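Long-range contacts in multiheme cytochrome cf (Carboxydothermus ferrireducens DSM 11255, PDB 6QVM), which probably serves as an extracellular Fe(III) reductase, held in the S-layer and passing electrons through eleven hemes c to insoluble acceptors: residues I127-L132 and R199-K204; G376-A381 and F467-T472; N622-L627 and Y642-A647. One frame throughout, in Å; residues are numbered along the deposited sequence.

All three contacts are largely buried, yet they belong to different parts of a long molecule and share no helix, strand or loop. Interaction 2 lies about 14 Å, centre to centre, from the middle of the chain, where two irregular segments meet beside hemes. Interactions 1 and 3 sit on opposite sides of that middle, with centres about 93 Å apart, and each joins helices. Their chemistry follows their place: interaction 1 combines an apolar patch with a salt bridge, interaction 2 pairs a threonine-to-carbonyl hydrogen bond with small alkyl contacts, and interaction 3 rests on isoleucine and leucine methyls against alanine, with one leucine methyl on an aspartate oxygen.

Interaction 1 of 3, residues I127-L132 and R199-K204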
loop_
_atom_site.group_PDB
_atom_site.type_symbol
_atom_site.label_atom_id
_atom_site.label_comp_id
_atom_site.label_asym_id
_atom_site.label_seq_id
_atom_site.Cartn_x
_atom_site.Cartn_y
_atom_site.Cartn_z
ATOM N N ILE A 127 -35.920 -27.968 6.631
ATOM C CA ILE A 127 -36.880 -26.875 6.679
ATOM C C ILE A 127 -38.284 -27.385 6.371
ATOM O O ILE A 127 -38.495 -28.170 5.436
ATOM C CB ILE A 127 -36.460 -25.760 5.706
ATOM C CG1 ILE A 127 -37.445 -24.595 5.746
ATOM C CG2 ILE A 127 -36.313 -26.292 4.286
ATOM C CD1 ILE A 127 -37.077 -23.529 6.739
ATOM N N THR A 128 -39.255 -26.933 7.158
ATOM C CA THR A 128 -40.654 -27.239 6.914
ATOM C C THR A 128 -41.371 -26.003 6.387
ATOM O O THR A 128 -40.879 -24.877 6.490
ATOM C CB THR A 128 -41.349 -27.748 8.184
ATOM O OG1 THR A 128 -41.387 -26.713 9.175
ATOM C CG2 THR A 128 -40.617 -28.967 8.746
ATOM N N LYS A 129 -42.558 -26.239 5.826
ATOM C CA LYS A 129 -43.327 -25.173 5.196
ATOM C C LYS A 129 -43.674 -24.067 6.182
ATOM O O LYS A 129 -43.752 -22.895 5.797
ATOM C CB LYS A 129 -44.589 -25.768 4.573
ATOM C CG LYS A 129 -45.378 -24.832 3.674
ATOM C CD LYS A 129 -46.112 -25.643 2.625
ATOM C CE LYS A 129 -47.115 -24.816 1.850
ATOM N NZ LYS A 129 -47.761 -25.651 0.802
ATOM N N GLN A 130 -43.867 -24.407 7.457
ATOM C CA GLN A 130 -44.272 -23.386 8.414
ATOM C C GLN A 130 -43.079 -22.571 8.898
ATOM O O GLN A 130 -43.208 -21.364 9.117
ATOM C CB GLN A 130 -45.012 -24.016 9.595
ATOM C CG GLN A 130 -44.160 -24.915 10.484
ATOM C CD GLN A 130 -44.940 -25.497 11.639
ATOM O OE1 GLN A 130 -45.515 -24.769 12.448
ATOM N NE2 GLN A 130 -44.980 -26.822 11.717
ATOM N N ARG A 131 -41.911 -23.195 9.054
ATOM C CA ARG A 131 -40.767 -22.414 9.501
ATOM C C ARG A 131 -40.086 -21.689 8.349
ATOM O O ARG A 131 -39.376 -20.704 8.580
ATOM C CB ARG A 131 -39.787 -23.298 10.271
ATOM C CG ARG A 131 -39.951 -23.105 11.776
ATOM C CD ARG A 131 -39.083 -23.981 12.642
ATOM N NE ARG A 131 -37.741 -23.442 12.877
ATOM C CZ ARG A 131 -37.476 -22.304 13.522
ATOM N NH1 ARG A 131 -36.222 -21.916 13.704
ATOM N NH2 ARG A 131 -38.457 -21.546 13.988
ATOM N N LEU A 132 -40.295 -22.140 7.110
ATOM C CA LEU A 132 -39.921 -21.310 5.971
ATOM C C LEU A 132 -40.727 -20.019 5.961
ATOM O O LEU A 132 -40.188 -18.945 5.676
ATOM C CB LEU A 132 -40.119 -22.069 4.661
ATOM C CG LEU A 132 -39.927 -21.232 3.389
ATOM C CD1 LEU A 132 -38.481 -20.763 3.262
ATOM C CD2 LEU A 132 -40.361 -22.000 2.147
ATOM N N ARG A 199 -37.741 -27.779 -2.601
ATOM C CA ARG A 199 -36.748 -26.869 -3.155
ATOM C C ARG A 199 -37.403 -25.707 -3.899
ATOM O O ARG A 199 -36.967 -24.555 -3.781
ATOM C CB ARG A 199 -35.814 -27.660 -4.068
ATOM C CG ARG A 199 -34.733 -26.830 -4.743
ATOM C CD ARG A 199 -33.454 -27.616 -4.952
ATOM N NE ARG A 199 -32.485 -27.280 -3.906
ATOM C CZ ARG A 199 -31.840 -28.162 -3.137
ATOM N NH1 ARG A 199 -32.049 -29.470 -3.277
ATOM N NH2 ARG A 199 -30.967 -27.740 -2.226
ATOM N N THR A 200 -38.456 -25.996 -4.669
ATOM C CA THR A 200 -39.167 -24.960 -5.410
ATOM C C THR A 200 -39.703 -23.877 -4.481
ATOM O O THR A 200 -39.606 -22.682 -4.785
ATOM C CB THR A 200 -40.306 -25.592 -6.212
ATOM O OG1 THR A 200 -39.763 -26.402 -7.262
ATOM C CG2 THR A 200 -41.225 -24.523 -6.803
ATOM N N GLU A 201 -40.239 -24.277 -3.325
ATOM C CA GLU A 201 -40.825 -23.306 -2.406
ATOM C C GLU A 201 -39.751 -22.501 -1.684
ATOM O O GLU A 201 -39.930 -21.302 -1.444
ATOM C CB GLU A 201 -41.739 -24.014 -1.412
ATOM C CG GLU A 201 -42.960 -24.636 -2.072
ATOM C CD GLU A 201 -43.875 -25.330 -1.078
ATOM O OE1 GLU A 201 -43.432 -26.319 -0.451
ATOM O OE2 GLU A 201 -45.023 -24.863 -0.898
ATOM N N VAL A 202 -38.633 -23.141 -1.332
ATOM C CA VAL A 202 -37.508 -22.421 -0.738
ATOM C C VAL A 202 -36.972 -21.379 -1.712
ATOM O O VAL A 202 -36.751 -20.216 -1.351
ATOM C CB VAL A 202 -36.406 -23.406 -0.309
ATOM C CG1 VAL A 202 -35.163 -22.651 0.136
ATOM C CG2 VAL A 202 -36.905 -24.314 0.803
ATOM N N VAL A 203 -36.771 -21.779 -2.970
ATOM C CA VAL A 203 -36.207 -20.873 -3.965
ATOM C C VAL A 203 -37.176 -19.738 -4.270
ATOM O O VAL A 203 -36.766 -18.583 -4.432
ATOM C CB VAL A 203 -35.822 -21.660 -5.230
ATOM C CG1 VAL A 203 -35.601 -20.721 -6.411
ATOM C CG2 VAL A 203 -34.585 -22.488 -4.963
ATOM N N LYS A 204 -38.473 -20.039 -4.332
ATOM C CA LYS A 204 -39.458 -18.979 -4.533
ATOM C C LYS A 204 -39.465 -18.008 -3.360
ATOM O O LYS A 204 -39.712 -16.810 -3.542
ATOM C CB LYS A 204 -40.843 -19.593 -4.749
ATOM C CG LYS A 204 -41.922 -18.609 -5.180
ATOM C CD LYS A 204 -42.938 -19.286 -6.085
ATOM C CE LYS A 204 -44.092 -18.357 -6.412
ATOM N NZ LYS A 204 -44.949 -18.113 -5.223
#
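Lys129 and Glu201 reach across from two helix starts, their side chains crossing at a slant, while Ile127 and Leu132 meet the second helix beside them. The lysine leaves the backbone with CG anti to N (chi1 -170°) and runs on extended, which carries its ammonium group to the glutamate. Lys129 NZ makes a salt bridge to Glu201 OE2 at 3.3 Å, a long and weak hydrogen bond, and Lys129 CE lies 3.5 Å from the same oxygen. The ammonium also donates to the carbonyl of Ser181, its stronger partner. Glu201 OE1, the other carboxylate oxygen, makes a weak bond with Ser198 N. With a methionine in place of Lys129, Glu201 OE2 would probably be left without its cation and Ser181 O without this donor.

Ile127 CG2 meets Val202 CG2 at 4.0 Å, methyl to methyl. Leu132, whose CG is anti to N (chi1 173°), sends CD2 to the helix backbone, 3.7 Å from Glu201 O, with Val202 CG2 at 4.4 Å; Leu180 also touches this leucine. Thr128 occupies the N-cap of the first helix. Backbone bonds of Ile127 to Ala197 and Lys129 to Ala195 tie the two helix starts together. This arrangement is consistent with a surface-layer homology module, and so probably belongs to the S-layer-binding part of the cytochrome.

Interaction 2 of 3, residues G376-A381 and F467-T472; sequences GIAASA and FKLGIT. With HEC (heme c), chain I.
Thr472 and Ala378 join two loops that each lead into a short heme-binding helix, 381-384 and 473-476; segment 467-472 lies within a doubled CXXCH region of the multiheme cytochrome type. One hydrogen bond crosses between them: Thr472 OG1 donates to Ala378 O at 2.9 Å. The approach is fairly straight, with a C=O...OG1 angle of 159°, and the donor is tilted 20° from the carbonyl plane. The hydroxyl reaches this oxygen because chi1 of 62° sets OG1 between the backbone N and the carbonyl carbon. Ser380 OG lies 3.3 Å from Thr472 CB; Ser380 OG is hydrogen-bonded to Tyr397 OH, which also bonds to Ile471 O.

Apolar contacts flank the bond. The two methyls of Leu469 are shared out between neighbouring alanines, CD1 lying 3.8 Å from Ala378 CB and CD2 4.0 Å from Ala379 CB.

Heme contacts come from both loops. Ile471 and Thr472 touch a second heme c, and Ile471 a third. On the opposite loop, a type I turn from Gly376 to Ala379 brings Ile377 to the porphyrin: Ile377 CD1 lies against pyrrole D, 3.7 Å from heme C1D. The carbonyl oxygen Ile377 O is 3.4 Å from the heme methyl carbon HEC CMD.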
loop_
_atom_site.group_PDB
_atom_site.type_symbol
_atom_site.label_atom_id
_atom_site.label_comp_id
_atom_site.label_asym_id
_atom_site.label_seq_id
_atom_site.Cartn_x
_atom_site.Cartn_y
_atom_site.Cartn_z
ATOM N N GLY A 376 0.369 3.160 -13.300
ATOM C CA GLY A 376 1.447 3.935 -12.721
ATOM C C GLY A 376 1.317 4.193 -11.237
ATOM O O GLY A 376 1.742 5.249 -10.760
ATOM N N ILE A 377 0.743 3.248 -10.487
ATOM C CA ILE A 377 0.516 3.477 -9.065
ATOM C C ILE A 377 1.840 3.515 -8.313
ATOM O O ILE A 377 1.932 4.106 -7.232
ATOM C CB ILE A 377 -0.435 2.418 -8.491
ATOM C CG1 ILE A 377 -0.979 2.872 -7.139
ATOM C CG2 ILE A 377 0.267 1.074 -8.378
ATOM C CD1 ILE A 377 -1.784 1.802 -6.438
ATOM N N ALA A 378 2.882 2.890 -8.860
ATOM C CA ALA A 378 4.184 2.890 -8.209
ATOM C C ALA A 378 4.885 4.237 -8.298
ATOM O O ALA A 378 5.931 4.411 -7.662
ATOM C CB ALA A 378 5.072 1.801 -8.816
ATOM N N ALA A 379 4.338 5.183 -9.057
ATOM C CA ALA A 379 4.913 6.516 -9.125
ATOM C C ALA A 379 4.783 7.216 -7.780
ATOM O O ALA A 379 3.823 7.004 -7.035
ATOM C CB ALA A 379 4.227 7.343 -10.213
ATOM N N SER A 380 5.772 8.057 -7.473
ATOM C CA SER A 380 5.803 8.736 -6.184
ATOM C C SER A 380 4.592 9.628 -5.967
ATOM O O SER A 380 4.273 9.946 -4.817
ATOM C CB SER A 380 7.077 9.569 -6.063
ATOM O OG SER A 380 8.222 8.740 -6.096
ATOM N N ALA A 381 3.916 10.038 -7.042
ATOM C CA ALA A 381 2.752 10.905 -6.899
ATOM C C ALA A 381 1.638 10.227 -6.113
ATOM O O ALA A 381 0.797 10.908 -5.516
ATOM C CB ALA A 381 2.246 11.331 -8.276
ATOM N N PHE A 467 10.499 1.049 -20.017
ATOM C CA PHE A 467 10.397 1.426 -18.617
ATOM C C PHE A 467 10.307 2.940 -18.469
ATOM O O PHE A 467 10.949 3.690 -19.215
ATOM C CB PHE A 467 11.586 0.867 -17.834
ATOM C CG PHE A 467 11.711 -0.633 -17.927
ATOM C CD1 PHE A 467 10.910 -1.453 -17.150
ATOM C CD2 PHE A 467 12.609 -1.222 -18.804
ATOM C CE1 PHE A 467 11.008 -2.834 -17.236
ATOM C CE2 PHE A 467 12.716 -2.606 -18.891
ATOM C CZ PHE A 467 11.912 -3.411 -18.105
ATOM N N LYS A 468 9.512 3.378 -17.490
ATOM C CA LYS A 468 9.108 4.769 -17.392
ATOM C C LYS A 468 9.247 5.364 -15.999
ATOM O O LYS A 468 8.881 6.531 -15.809
ATOM C CB LYS A 468 7.656 4.932 -17.879
ATOM C CG LYS A 468 6.725 3.796 -17.478
ATOM N N LEU A 469 9.768 4.617 -15.031
ATOM C CA LEU A 469 9.899 5.100 -13.663
ATOM C C LEU A 469 11.355 5.062 -13.219
ATOM O O LEU A 469 12.068 4.084 -13.466
ATOM C CB LEU A 469 9.051 4.275 -12.679
ATOM C CG LEU A 469 7.526 4.347 -12.786
ATOM C CD1 LEU A 469 6.897 3.385 -11.790
ATOM C CD2 LEU A 469 7.012 5.764 -12.559
ATOM N N GLY A 470 11.793 6.141 -12.573
ATOM C CA GLY A 470 13.041 6.144 -11.835
ATOM C C GLY A 470 12.846 5.486 -10.488
ATOM O O GLY A 470 12.030 4.574 -10.330
ATOM N N ILE A 471 13.591 5.949 -9.501
ATOM C CA ILE A 471 13.403 5.472 -8.137
ATOM C C ILE A 471 12.226 6.215 -7.518
ATOM O O ILE A 471 12.090 7.433 -7.671
ATOM C CB ILE A 471 14.692 5.665 -7.321
ATOM C CG1 ILE A 471 15.824 4.816 -7.909
ATOM C CG2 ILE A 471 14.459 5.328 -5.860
ATOM C CD1 ILE A 471 17.192 5.198 -7.395
ATOM N N THR A 472 11.351 5.481 -6.835
ATOM C CA THR A 472 10.146 6.047 -6.250
ATOM C C THR A 472 10.034 5.611 -4.797
ATOM O O THR A 472 10.888 4.885 -4.278
ATOM C CB THR A 472 8.889 5.618 -7.013
ATOM O OG1 THR A 472 8.756 4.192 -6.953
ATOM C CG2 THR A 472 8.976 6.055 -8.471
HETATM FE FE HEC I . -1.738 -1.859 -2.691
HETATM C CHA HEC I . 0.087 -3.100 -5.315
HETATM C CHB HEC I . -3.830 -4.606 -2.912
HETATM C CHC HEC I . -3.371 -0.841 0.141
HETATM C CHD HEC I . -0.131 1.168 -2.870
HETATM N NA HEC I . -1.859 -3.540 -3.884
HETATM C C1A HEC I . -1.013 -3.844 -4.935
HETATM C C2A HEC I . -1.465 -5.070 -5.568
HETATM C C3A HEC I . -2.561 -5.472 -4.902
HETATM C C4A HEC I . -2.820 -4.523 -3.838
HETATM C CMA HEC I . -3.427 -6.711 -5.198
HETATM C CAA HEC I . -0.778 -5.712 -6.806
HETATM C CBA HEC I . -0.285 -7.154 -6.621
HETATM C CGA HEC I . 0.301 -7.404 -5.253
HETATM O O1A HEC I . 1.231 -6.658 -4.842
HETATM O O2A HEC I . -0.156 -8.367 -4.581
HETATM N NB HEC I . -3.330 -2.569 -1.604
HETATM C C1B HEC I . -3.973 -3.780 -1.815
HETATM C C2B HEC I . -4.836 -4.031 -0.682
HETATM C C3B HEC I . -4.731 -2.981 0.166
HETATM C C4B HEC I . -3.762 -2.050 -0.398
HETATM C CMB HEC I . -5.762 -5.265 -0.576
HETATM C CAB HEC I . -5.475 -2.765 1.511
HETATM C CBB HEC I . -5.267 -3.947 2.484
HETATM N NC HEC I . -1.786 -0.131 -1.611
HETATM C C1C HEC I . -2.495 0.059 -0.437
HETATM C C2C HEC I . -2.196 1.387 0.070
HETATM C C3C HEC I . -1.194 1.895 -0.684
HETATM C C4C HEC I . -0.990 0.982 -1.805
HETATM C CMC HEC I . -2.676 1.894 1.450
HETATM C CAC HEC I . -0.490 3.278 -0.546
HETATM C CBC HEC I . 0.138 3.548 0.844
HETATM N ND HEC I . -0.267 -1.078 -3.916
HETATM C C1D HEC I . 0.277 0.193 -3.758
HETATM C C2D HEC I . 1.349 0.349 -4.705
HETATM C C3D HEC I . 1.418 -0.974 -5.474
HETATM C C4D HEC I . 0.381 -1.808 -4.912
HETATM C CMD HEC I . 2.233 1.592 -4.896
HETATM C CAD HEC I . 2.418 -1.344 -6.586
HETATM C CBD HEC I . 3.476 -2.196 -5.883
HETATM C CGD HEC I . 4.804 -2.131 -6.595
HETATM O O1D HEC I . 5.853 -2.258 -5.901
HETATM O O2D HEC I . 4.815 -1.950 -7.845
#

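Interaction 3 of 3, residues N622-L627 and Y642-A647; sequences NILNQL and YADTLA
Ile623 and Ala647 form the closest contact between two helical segments that run roughly antiparallel, at 146°, with the segment axes approaching to 10.0 Å. The isoleucine's CG2 is anti to the backbone N, with chi1 at -69° for CG1, and this branch meets the second helix: Ile623 CG2 is 3.6 Å from Ala647 CB. The same methyl lies 3.8 Å from Ala643 O, so one methyl touches both Ala647 CB and the carbonyl one turn before it.

Leu624 has a similar first torsion (chi1 -65°), but its CB does not point directly at the partner helix; the extended chain beyond brings CD2 over. Leu624 CD2 comes 3.7 Å from Asp644 OD1, the two side chains crossing at about a right angle, and touches Ala647 CB more loosely at 4.4 Å. The leucine methyl meets a carboxylate oxygen that is already engaged, since Asp644 OD1 bonds to Ser512 OG; Ser512 also touches Leu624.

Neighbouring elements close the rest. Ile623 also packs on Ala671 and Glu672 at the end of helix 661-672, and Leu646, turned from this contact, meets Leu667 and Ala671, so helices 606-628 and 641-652 both lie against that third helix, with the loop bearing Ser512 beside Asp644.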
loop_
_atom_site.group_PDB
_atom_site.type_symbol
_atom_site.label_atom_id
_atom_site.label_comp_id
_atom_site.label_asym_id
_atom_site.label_seq_id
_atom_site.Cartn_x
_atom_site.Cartn_y
_atom_site.Cartn_z
ATOM N N ASN A 622 46.419 16.350 -6.720
ATOM C CA ASN A 622 47.854 16.325 -6.973
ATOM C C ASN A 622 48.382 14.917 -7.225
ATOM O O ASN A 622 49.569 14.764 -7.533
ATOM C CB ASN A 622 48.587 16.975 -5.797
ATOM C CG ASN A 622 48.034 18.345 -5.452
ATOM O OD1 ASN A 622 46.978 18.737 -5.945
ATOM N ND2 ASN A 622 48.740 19.076 -4.601
ATOM N N ILE A 623 47.539 13.892 -7.107
ATOM C CA ILE A 623 47.921 12.537 -7.487
ATOM C C ILE A 623 47.408 12.276 -8.897
ATOM O O ILE A 623 48.038 11.558 -9.682
ATOM C CB ILE A 623 47.383 11.494 -6.487
ATOM C CG1 ILE A 623 48.095 11.608 -5.137
ATOM C CG2 ILE A 623 47.551 10.081 -7.025
ATOM C CD1 ILE A 623 47.616 10.603 -4.115
ATOM N N LEU A 624 46.271 12.879 -9.235
ATOM C CA LEU A 624 45.696 12.689 -10.559
ATOM C C LEU A 624 46.244 13.688 -11.571
ATOM O O LEU A 624 46.374 13.356 -12.753
ATOM C CB LEU A 624 44.172 12.783 -10.487
ATOM C CG LEU A 624 43.526 11.665 -9.671
ATOM C CD1 LEU A 624 42.010 11.797 -9.641
ATOM C CD2 LEU A 624 43.935 10.306 -10.217
ATOM N N ASN A 625 46.566 14.907 -11.138
ATOM C CA ASN A 625 47.247 15.859 -12.005
ATOM C C ASN A 625 48.626 15.325 -12.357
ATOM O O ASN A 625 48.903 15.013 -13.521
ATOM C CB ASN A 625 47.356 17.232 -11.339
ATOM C CG ASN A 625 46.050 17.997 -11.354
ATOM O OD1 ASN A 625 45.190 17.774 -12.208
ATOM N ND2 ASN A 625 45.901 18.922 -10.420
ATOM N N GLN A 626 49.484 15.182 -11.345
ATOM C CA GLN A 626 50.833 14.670 -11.548
ATOM C C GLN A 626 50.814 13.169 -11.817
ATOM O O GLN A 626 51.665 12.436 -11.312
ATOM C CB GLN A 626 51.716 14.989 -10.336
ATOM C CG GLN A 626 52.162 16.443 -10.253
ATOM N N LEU A 627 49.841 12.706 -12.604
ATOM C CA LEU A 627 49.830 11.352 -13.144
ATOM C C LEU A 627 49.155 11.389 -14.508
ATOM O O LEU A 627 49.181 10.409 -15.262
ATOM C CB LEU A 627 49.118 10.379 -12.205
ATOM N N TYR A 642 48.097 1.100 -9.767
ATOM C CA TYR A 642 47.829 1.064 -8.333
ATOM C C TYR A 642 47.533 2.459 -7.801
ATOM O O TYR A 642 46.475 2.706 -7.211
ATOM C CB TYR A 642 49.022 0.463 -7.588
ATOM C CG TYR A 642 49.315 -1.001 -7.844
ATOM C CD1 TYR A 642 48.351 -1.858 -8.359
ATOM C CD2 TYR A 642 50.564 -1.531 -7.543
ATOM C CE1 TYR A 642 48.637 -3.210 -8.577
ATOM C CE2 TYR A 642 50.857 -2.868 -7.753
ATOM C CZ TYR A 642 49.895 -3.702 -8.270
ATOM O OH TYR A 642 50.200 -5.028 -8.476
ATOM N N ALA A 643 48.472 3.389 -7.997
ATOM C CA ALA A 643 48.291 4.752 -7.496
ATOM C C ALA A 643 47.125 5.465 -8.166
ATOM O O ALA A 643 46.648 6.482 -7.644
ATOM C CB ALA A 643 49.570 5.566 -7.690
ATOM N N ASP A 644 46.665 4.959 -9.311
ATOM C CA ASP A 644 45.500 5.528 -9.976
ATOM C C ASP A 644 44.214 5.015 -9.337
ATOM O O ASP A 644 43.325 5.799 -8.980
ATOM C CB ASP A 644 45.562 5.200 -11.471
ATOM C CG ASP A 644 44.488 5.897 -12.277
ATOM O OD1 ASP A 644 44.202 7.082 -12.018
ATOM O OD2 ASP A 644 43.933 5.238 -13.187
ATOM N N THR A 645 44.130 3.698 -9.147
ATOM C CA THR A 645 42.998 3.088 -8.453
ATOM C C THR A 645 42.876 3.611 -7.025
ATOM O O THR A 645 41.793 4.014 -6.581
ATOM C CB THR A 645 43.155 1.565 -8.441
ATOM O OG1 THR A 645 43.529 1.106 -9.745
ATOM C CG2 THR A 645 41.862 0.889 -8.003
ATOM N N LEU A 646 43.995 3.628 -6.298
ATOM C CA LEU A 646 43.966 3.998 -4.888
ATOM C C LEU A 646 43.493 5.430 -4.690
ATOM O O LEU A 646 42.884 5.745 -3.661
ATOM C CB LEU A 646 45.350 3.803 -4.270
ATOM C CG LEU A 646 45.589 2.519 -3.466
ATOM C CD1 LEU A 646 44.684 1.387 -3.920
ATOM C CD2 LEU A 646 47.047 2.093 -3.548
ATOM N N ALA A 647 43.765 6.305 -5.653
ATOM C CA ALA A 647 43.295 7.678 -5.570
ATOM C C ALA A 647 41.971 7.880 -6.283
ATOM O O ALA A 647 41.262 8.846 -5.978
ATOM C CB ALA A 647 44.338 8.633 -6.154
#